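Local coordinates for coat protein (Leviviridae sp., PDB 6YFR) that assembles, sixty copies together, into the virus-like particle of a single-stranded RNA bacteriophage, and probably encloses the genome in the phage itself, at residues 7-12 against 17-22; 57-62 against 68-73. All blocks are in the same frame, centred on the assembly; numbering follows the deposited sequence.

Contact 1 of 2, residues 7-12 against 17-22; sequences QYSPPV and KSTWNV
A classic beta bulge sits in the N-terminal hairpin of the coat protein, where Y8 and S9 of segment 7-12 both face T19 of segment 17-22. The carbonyl oxygen of T19 takes two backbone donors, Y8 N at 2.9 Å and S9 N at 3.1 Å, and neither N-H points straight at it. The return bond, from T19 N to S9 O, is much straighter, with 168° at the hydrogen, and lies in the carbonyl plane. T19 turns its hydroxyl between its own N and carbonyl carbon (chi1 64°), which brings OG1 within 3.2 Å of S9 N for a further, weak bond and sets it at the edge of the Y8 ring.

N21 reaches the same ring from over a face, its ND2 lying 3.4 Å from Y8 CG, with amide and ring planes only 21° apart. On the other side of the sheet Q7 runs alongside W20, and its CG makes a CH-pi contact over the five-membered ring. A bend at the second torsion carries the Q7 amide on across the indole, where OE1 comes 3.3 Å from W20 CZ2. The indole also meets F104 of a second subunit edge-to-face, while Y8 packs on P14 of a third. The bulge shifts the register by one between the pairs Q7–W20 and S9–T19, within the hairpin that forms one outer edge of the coat protein's five-stranded antiparallel sheet.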
ATOM      1  N   GLN A   7      80.965 -10.468   6.442  1.00 33.10           N
ATOM      2  CA  GLN A   7      79.940  -9.928   5.561  1.00 46.55           C
ATOM      3  C   GLN A   7      79.226 -11.059   4.834  1.00 28.99           C
ATOM      4  O   GLN A   7      79.844 -11.796   4.059  1.00 50.14           O
ATOM      5  CB  GLN A   7      80.557  -8.955   4.565  1.00 28.99           C
ATOM      6  CG  GLN A   7      79.525  -8.139   3.818  1.00 45.57           C
ATOM      7  CD  GLN A   7      80.027  -6.756   3.478  1.00 59.32           C
ATOM      8  OE1 GLN A   7      79.391  -5.757   3.813  1.00 57.27           O
ATOM      9  NE2 GLN A   7      81.174  -6.687   2.807  1.00 67.58           N
ATOM     10  N   TYR A   8      77.922 -11.188   5.084  1.00 39.25           N
ATOM     11  CA  TYR A   8      77.073 -12.206   4.471  1.00 47.86           C
ATOM     12  C   TYR A   8      76.472 -11.724   3.152  1.00 35.39           C
ATOM     13  O   TYR A   8      76.702 -12.339   2.105  1.00 55.29           O
ATOM     14  CB  TYR A   8      75.981 -12.621   5.466  1.00 34.95           C
ATOM     15  CG  TYR A   8      74.853 -13.469   4.912  1.00 59.64           C
ATOM     16  CD1 TYR A   8      75.086 -14.749   4.420  1.00 36.74           C
ATOM     17  CD2 TYR A   8      73.545 -12.996   4.921  1.00 70.00           C
ATOM     18  CE1 TYR A   8      74.043 -15.525   3.925  1.00 32.17           C
ATOM     19  CE2 TYR A   8      72.500 -13.758   4.434  1.00 58.96           C
ATOM     20  CZ  TYR A   8      72.752 -15.022   3.939  1.00100.26           C
ATOM     21  OH  TYR A   8      71.705 -15.773   3.456  1.00 59.09           O
ATOM     22  N   SER A   9      75.719 -10.626   3.176  1.00 39.06           N
ATOM     23  CA  SER A   9      75.220 -10.022   1.944  1.00 28.38           C
ATOM     24  C   SER A   9      75.945  -8.711   1.685  1.00 38.27           C
ATOM     25  O   SER A   9      75.728  -7.734   2.418  1.00 50.36           O
ATOM     26  CB  SER A   9      73.712  -9.786   2.017  1.00 33.18           C
ATOM     27  OG  SER A   9      73.255  -9.111   0.853  1.00 47.33           O
ATOM     28  N   PRO A  10      76.789  -8.632   0.662  1.00 48.22           N
ATOM     29  CA  PRO A  10      77.641  -7.457   0.486  1.00 34.12           C
ATOM     30  C   PRO A  10      76.865  -6.305  -0.119  1.00 50.32           C
ATOM     31  O   PRO A  10      75.759  -6.501  -0.652  1.00 49.08           O
ATOM     32  CB  PRO A  10      78.727  -7.963  -0.472  1.00 32.61           C
ATOM     33  CG  PRO A  10      77.997  -8.955  -1.320  1.00 65.00           C
ATOM     34  CD  PRO A  10      76.971  -9.611  -0.421  1.00 58.22           C
ATOM     35  N   PRO A  11      77.391  -5.082  -0.043  1.00 44.65           N
ATOM     36  CA  PRO A  11      76.687  -3.946  -0.643  1.00 40.08           C
ATOM     37  C   PRO A  11      76.669  -4.049  -2.158  1.00 58.25           C
ATOM     38  O   PRO A  11      77.655  -4.432  -2.794  1.00 51.39           O
ATOM     39  CB  PRO A  11      77.490  -2.731  -0.165  1.00 53.40           C
ATOM     40  CG  PRO A  11      78.846  -3.267   0.108  1.00 38.95           C
ATOM     41  CD  PRO A  11      78.623  -4.655   0.644  1.00 42.77           C
ATOM     42  N   VAL A  12      75.528  -3.696  -2.724  1.00 53.96           N
ATOM     43  CA  VAL A  12      75.267  -3.832  -4.144  1.00 49.02           C
ATOM     44  C   VAL A  12      75.220  -2.470  -4.823  1.00 67.87           C
ATOM     45  O   VAL A  12      75.917  -2.224  -5.809  1.00 61.22           O
ATOM     46  CB  VAL A  12      73.953  -4.613  -4.364  1.00 51.37           C
ATOM     47  CG1 VAL A  12      73.642  -4.742  -5.827  1.00 55.29           C
ATOM     48  CG2 VAL A  12      74.023  -5.972  -3.665  1.00 84.84           C
ATOM     49  N   LYS A  17      70.513  -2.409   1.394  1.00 37.66           N
ATOM     50  CA  LYS A  17      70.881  -3.078   2.635  1.00 36.86           C
ATOM     51  C   LYS A  17      72.165  -3.871   2.448  1.00 35.10           C
ATOM     52  O   LYS A  17      72.411  -4.433   1.377  1.00 37.78           O
ATOM     53  CB  LYS A  17      69.776  -4.032   3.123  1.00 21.65           C
ATOM     54  CG  LYS A  17      68.533  -3.351   3.674  1.00 74.62           C
ATOM     55  CD  LYS A  17      67.643  -4.345   4.418  1.00 60.03           C
ATOM     56  CE  LYS A  17      67.207  -5.497   3.520  1.00 86.38           C
ATOM     57  NZ  LYS A  17      66.258  -6.423   4.205  1.00 98.10           N
ATOM     58  N   SER A  18      72.972  -3.914   3.503  1.00 41.64           N
ATOM     59  CA  SER A  18      74.135  -4.782   3.596  1.00 30.26           C
ATOM     60  C   SER A  18      74.075  -5.486   4.944  1.00 46.39           C
ATOM     61  O   SER A  18      73.681  -4.877   5.942  1.00 48.34           O
ATOM     62  CB  SER A  18      75.437  -3.988   3.452  1.00 28.94           C
ATOM     63  OG  SER A  18      76.557  -4.762   3.842  1.00 98.21           O
ATOM     64  N   THR A  19      74.439  -6.771   4.980  1.00 30.55           N
ATOM     65  CA  THR A  19      74.318  -7.544   6.211  1.00 35.73           C
ATOM     66  C   THR A  19      75.605  -8.294   6.522  1.00 38.63           C
ATOM     67  O   THR A  19      76.243  -8.864   5.632  1.00 60.42           O
ATOM     68  CB  THR A  19      73.153  -8.549   6.147  1.00 38.46           C
ATOM     69  OG1 THR A  19      73.411  -9.527   5.135  1.00 58.13           O
ATOM     70  CG2 THR A  19      71.839  -7.842   5.846  1.00 22.76           C
ATOM     71  N   TRP A  20      75.970  -8.279   7.801  1.00 47.90           N
ATOM     72  CA  TRP A  20      77.039  -9.085   8.368  1.00 43.29           C
ATOM     73  C   TRP A  20      76.437 -10.105   9.324  1.00 41.24           C
ATOM     74  O   TRP A  20      75.478  -9.801  10.045  1.00 46.20           O
ATOM     75  CB  TRP A  20      78.044  -8.226   9.138  1.00 34.09           C
ATOM     76  CG  TRP A  20      78.754  -7.197   8.328  1.00 40.05           C
ATOM     77  CD1 TRP A  20      80.039  -7.257   7.877  1.00 30.84           C
ATOM     78  CD2 TRP A  20      78.231  -5.938   7.886  1.00 22.15           C
ATOM     79  NE1 TRP A  20      80.349  -6.118   7.175  1.00 47.57           N
ATOM     80  CE2 TRP A  20      79.256  -5.292   7.166  1.00 25.48           C
ATOM     81  CE3 TRP A  20      76.997  -5.299   8.023  1.00 32.81           C
ATOM     82  CZ2 TRP A  20      79.084  -4.039   6.588  1.00 28.41           C
ATOM     83  CZ3 TRP A  20      76.829  -4.051   7.446  1.00 35.77           C
ATOM     84  CH2 TRP A  20      77.867  -3.436   6.739  1.00 26.45           C
ATOM     85  N   ASN A  21      77.007 -11.304   9.338  1.00 32.51           N
ATOM     86  CA  ASN A  21      76.627 -12.338  10.289  1.00 43.43           C
ATOM     87  C   ASN A  21      77.668 -12.427  11.396  1.00 43.69           C
ATOM     88  O   ASN A  21      78.873 -12.301  11.144  1.00 45.50           O
ATOM     89  CB  ASN A  21      76.484 -13.703   9.608  1.00 25.11           C
ATOM     90  CG  ASN A  21      75.226 -13.815   8.771  1.00 41.34           C
ATOM     91  OD1 ASN A  21      74.357 -12.944   8.807  1.00 51.90           O
ATOM     92  ND2 ASN A  21      75.118 -14.904   8.016  1.00 45.49           N
ATOM     93  N   VAL A  22      77.190 -12.643  12.619  1.00 34.98           N
ATOM     94  CA  VAL A  22      78.065 -12.873  13.764  1.00 49.78           C
ATOM     95  C   VAL A  22      78.590 -14.299  13.697  1.00 39.11           C
ATOM     96  O   VAL A  22      77.812 -15.259  13.645  1.00 57.09           O
ATOM     97  CB  VAL A  22      77.315 -12.625  15.080  1.00 39.74           C
ATOM     98  CG1 VAL A  22      78.157 -13.077  16.259  1.00 32.94           C
ATOM     99  CG2 VAL A  22      76.944 -11.168  15.206  1.00 35.56           C
TER

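Contact 2 of 2, residues 57-62 against 68-73; sequences YIPSTN and TEWDTI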
ATOM      1  N   TYR A  57      69.735 -12.748  18.584  1.00 36.84           N
ATOM      2  CA  TYR A  57      68.682 -13.670  18.986  1.00 32.69           C
ATOM      3  C   TYR A  57      69.206 -14.558  20.107  1.00 45.04           C
ATOM      4  O   TYR A  57      70.209 -15.260  19.933  1.00 38.83           O
ATOM      5  CB  TYR A  57      68.214 -14.498  17.792  1.00 29.56           C
ATOM      6  CG  TYR A  57      67.834 -13.651  16.599  1.00 33.88           C
ATOM      7  CD1 TYR A  57      66.637 -12.944  16.577  1.00 31.35           C
ATOM      8  CD2 TYR A  57      68.677 -13.550  15.498  1.00 31.85           C
ATOM      9  CE1 TYR A  57      66.287 -12.163  15.488  1.00 35.99           C
ATOM     10  CE2 TYR A  57      68.334 -12.773  14.403  1.00 54.85           C
ATOM     11  CZ  TYR A  57      67.139 -12.082  14.403  1.00 31.99           C
ATOM     12  OH  TYR A  57      66.796 -11.309  13.317  1.00 51.87           O
ATOM     13  N   ILE A  58      68.532 -14.523  21.252  1.00 46.76           N
ATOM     14  CA  ILE A  58      68.997 -15.213  22.452  1.00 35.71           C
ATOM     15  C   ILE A  58      67.848 -16.040  23.021  1.00 46.02           C
ATOM     16  O   ILE A  58      66.702 -15.565  23.070  1.00 47.34           O
ATOM     17  CB  ILE A  58      69.559 -14.207  23.474  1.00 55.76           C
ATOM     18  CG1 ILE A  58      70.180 -14.916  24.677  1.00 40.07           C
ATOM     19  CG2 ILE A  58      68.487 -13.214  23.920  1.00 25.80           C
ATOM     20  CD1 ILE A  58      70.906 -13.972  25.616  1.00 52.80           C
ATOM     21  N   PRO A  59      68.093 -17.285  23.427  1.00 50.21           N
ATOM     22  CA  PRO A  59      67.009 -18.102  23.982  1.00 59.37           C
ATOM     23  C   PRO A  59      66.566 -17.592  25.342  1.00 47.34           C
ATOM     24  O   PRO A  59      67.358 -17.059  26.123  1.00 57.73           O
ATOM     25  CB  PRO A  59      67.631 -19.500  24.086  1.00 38.30           C
ATOM     26  CG  PRO A  59      69.108 -19.256  24.134  1.00 34.78           C
ATOM     27  CD  PRO A  59      69.344 -18.049  23.277  1.00 44.33           C
ATOM     28  N   SER A  60      65.271 -17.766  25.619  1.00 60.37           N
ATOM     29  CA  SER A  60      64.691 -17.253  26.854  1.00 61.44           C
ATOM     30  C   SER A  60      65.202 -17.982  28.089  1.00 72.30           C
ATOM     31  O   SER A  60      65.066 -17.459  29.201  1.00 80.45           O
ATOM     32  CB  SER A  60      63.165 -17.349  26.801  1.00 51.43           C
ATOM     33  OG  SER A  60      62.744 -18.699  26.721  1.00 73.04           O
ATOM     34  N   THR A  61      65.776 -19.170  27.924  1.00 80.80           N
ATOM     35  CA  THR A  61      66.302 -19.950  29.032  1.00 68.64           C
ATOM     36  C   THR A  61      67.762 -20.304  28.775  1.00 84.29           C
ATOM     37  O   THR A  61      68.256 -20.219  27.647  1.00 87.79           O
ATOM     38  CB  THR A  61      65.485 -21.229  29.250  1.00 62.03           C
ATOM     39  OG1 THR A  61      65.461 -21.993  28.037  1.00 94.60           O
ATOM     40  CG2 THR A  61      64.059 -20.887  29.657  1.00 75.65           C
ATOM     41  N   ASN A  62      68.451 -20.703  29.845  1.00 83.06           N
ATOM     42  CA  ASN A  62      69.866 -21.038  29.726  1.00 95.91           C
ATOM     43  C   ASN A  62      70.077 -22.348  28.978  1.00111.82           C
ATOM     44  O   ASN A  62      71.087 -22.505  28.282  1.00101.56           O
ATOM     45  CB  ASN A  62      70.505 -21.107  31.112  1.00 75.94           C
ATOM     46  CG  ASN A  62      70.672 -19.740  31.744  1.00 98.00           C
ATOM     47  OD1 ASN A  62      71.251 -18.833  31.145  1.00103.78           O
ATOM     48  ND2 ASN A  62      70.155 -19.582  32.958  1.00 83.07           N
ATOM     49  N   THR A  68      61.126 -23.015  25.581  1.00122.43           N
ATOM     50  CA  THR A  68      62.184 -22.097  25.182  1.00 98.57           C
ATOM     51  C   THR A  68      61.717 -21.218  24.031  1.00 87.64           C
ATOM     52  O   THR A  68      61.443 -21.710  22.932  1.00 65.21           O
ATOM     53  CB  THR A  68      63.435 -22.878  24.780  1.00 79.89           C
ATOM     54  OG1 THR A  68      63.961 -23.568  25.921  1.00137.54           O
ATOM     55  CG2 THR A  68      64.497 -21.947  24.217  1.00 77.73           C
ATOM     56  N   GLU A  69      61.616 -19.918  24.287  1.00 73.29           N
ATOM     57  CA  GLU A  69      61.317 -18.932  23.264  1.00 65.21           C
ATOM     58  C   GLU A  69      62.600 -18.222  22.855  1.00 69.31           C
ATOM     59  O   GLU A  69      63.666 -18.421  23.443  1.00 66.54           O
ATOM     60  CB  GLU A  69      60.274 -17.927  23.761  1.00 89.17           C
ATOM     61  CG  GLU A  69      58.928 -18.551  24.088  1.00 80.18           C
ATOM     62  CD  GLU A  69      57.904 -17.532  24.546  1.00117.85           C
ATOM     63  OE1 GLU A  69      58.296 -16.381  24.836  1.00113.04           O
ATOM     64  OE2 GLU A  69      56.707 -17.884  24.612  1.00113.44           O
ATOM     65  N   TRP A  70      62.488 -17.382  21.832  1.00 60.49           N
ATOM     66  CA  TRP A  70      63.632 -16.653  21.297  1.00 42.88           C
ATOM     67  C   TRP A  70      63.374 -15.159  21.446  1.00 48.13           C
ATOM     68  O   TRP A  70      62.567 -14.583  20.711  1.00 66.34           O
ATOM     69  CB  TRP A  70      63.887 -17.036  19.848  1.00 37.71           C
ATOM     70  CG  TRP A  70      64.479 -18.389  19.732  1.00 42.56           C
ATOM     71  CD1 TRP A  70      63.810 -19.563  19.578  1.00 47.37           C
ATOM     72  CD2 TRP A  70      65.869 -18.720  19.790  1.00 43.93           C
ATOM     73  NE1 TRP A  70      64.699 -20.609  19.522  1.00 59.33           N
ATOM     74  CE2 TRP A  70      65.971 -20.118  19.653  1.00 36.38           C
ATOM     75  CE3 TRP A  70      67.040 -17.970  19.937  1.00 53.08           C
ATOM     76  CZ2 TRP A  70      67.196 -20.781  19.654  1.00 44.61           C
ATOM     77  CZ3 TRP A  70      68.256 -18.630  19.942  1.00 40.70           C
ATOM     78  CH2 TRP A  70      68.323 -20.022  19.804  1.00 47.71           C
ATOM     79  N   ASP A  71      64.050 -14.543  22.410  1.00 48.99           N
ATOM     80  CA  ASP A  71      64.004 -13.101  22.546  1.00 64.57           C
ATOM     81  C   ASP A  71      65.035 -12.470  21.616  1.00 49.62           C
ATOM     82  O   ASP A  71      65.981 -13.120  21.160  1.00 45.12           O
ATOM     83  CB  ASP A  71      64.269 -12.688  23.995  1.00 67.09           C
ATOM     84  CG  ASP A  71      63.366 -13.407  24.981  1.00 53.95           C
ATOM     85  OD1 ASP A  71      62.146 -13.495  24.724  1.00 80.09           O
ATOM     86  OD2 ASP A  71      63.880 -13.887  26.015  1.00 71.06           O
ATOM     87  N   THR A  72      64.839 -11.189  21.328  1.00 51.00           N
ATOM     88  CA  THR A  72      65.730 -10.446  20.450  1.00 35.66           C
ATOM     89  C   THR A  72      66.251  -9.226  21.191  1.00 35.09           C
ATOM     90  O   THR A  72      65.464  -8.385  21.640  1.00 52.28           O
ATOM     91  CB  THR A  72      65.016 -10.025  19.164  1.00 40.98           C
ATOM     92  OG1 THR A  72      64.530 -11.187  18.484  1.00 57.13           O
ATOM     93  CG2 THR A  72      65.970  -9.274  18.255  1.00 47.96           C
ATOM     94  N   ILE A  73      67.570  -9.143  21.335  1.00 39.34           N
ATOM     95  CA  ILE A  73      68.226  -7.917  21.775  1.00 28.97           C
ATOM     96  C   ILE A  73      68.429  -7.054  20.533  1.00 32.55           C
ATOM     97  O   ILE A  73      69.183  -7.423  19.626  1.00 46.34           O
ATOM     98  CB  ILE A  73      69.553  -8.208  22.481  1.00 27.87           C
ATOM     99  CG1 ILE A  73      69.334  -9.211  23.616  1.00 28.70           C
ATOM    100  CG2 ILE A  73      70.155  -6.929  23.022  1.00 37.30           C
ATOM    101  CD1 ILE A  73      70.604  -9.616  24.327  1.00 27.26           C
TER
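The backbone N of S60 donates to E69 O at 2.8 Å, and the hydroxyl of the same serine takes the return bond, E69 N lying 2.9 Å from S60 OG. One residue of segment 57-62 thus grips both peptide groups of E69 just beyond the last strand pair. The side chain can do this because OG is folded back between its own N and carbonyl carbon (chi1 64°), facing segment 68-73. Farther out, the T61 and T68 hydroxyls meet with OG1 atoms 3.0 Å apart; each has another partner in the connecting loop, T61 with S63 O and T68 with S65 OG.

Within the sheet, I58 and D71 form a hydrogen-bonded pair. The bond from I58 N to D71 O is nearly straight, 173° at the hydrogen, whereas that from D71 N to I58 O is bent, although its donor approaches almost along the C=O axis.

The flanking non-hydrogen-bonded pairs put their side chains on the opposite face. There the W70 indole lies across P59, its CZ3 3.6 Å from P59 CD, with P59 CA over one ring face and Y57 O in plane at the ring edge. Y57 and T72 run side by side, and T72 OG1 sits at the phenol edge, 3.3 Å from Y57 CD1. On the I58 face, I58 CG2 meets I73 CG1 obliquely at 4.1 Å. N87 of a second subunit bonds P59 O through ND2 and also packs on I58. Alternating pairs, closed off by the S60 hydroxyl, form the loop end of an antiparallel beta hairpin at the edge of the coat-protein sheet.

In the fold
Both contacts lie at the surface and belong to the same five-stranded antiparallel sheet, at opposite sides of its strand order. Contact 1 joins strand 5-9 to strand 16-22, and contact 2 joins strand 47-59 to strand 70-82; strand 34-41 runs between the two hairpins. Their centres are 23 Å apart and their nearest atoms about 8 Å, so they do not touch. Contact 1 is irregular, with a bulge and amide-ring packing, whereas contact 2 keeps its register and gains a serine hydroxyl-to-backbone bond near its loop, where two threonine hydroxyls also meet. Each reaches a second subunit: 7-12/17-22 chiefly by aromatic and apolar packing, 57-62/68-73 by hydrogen bonds as well.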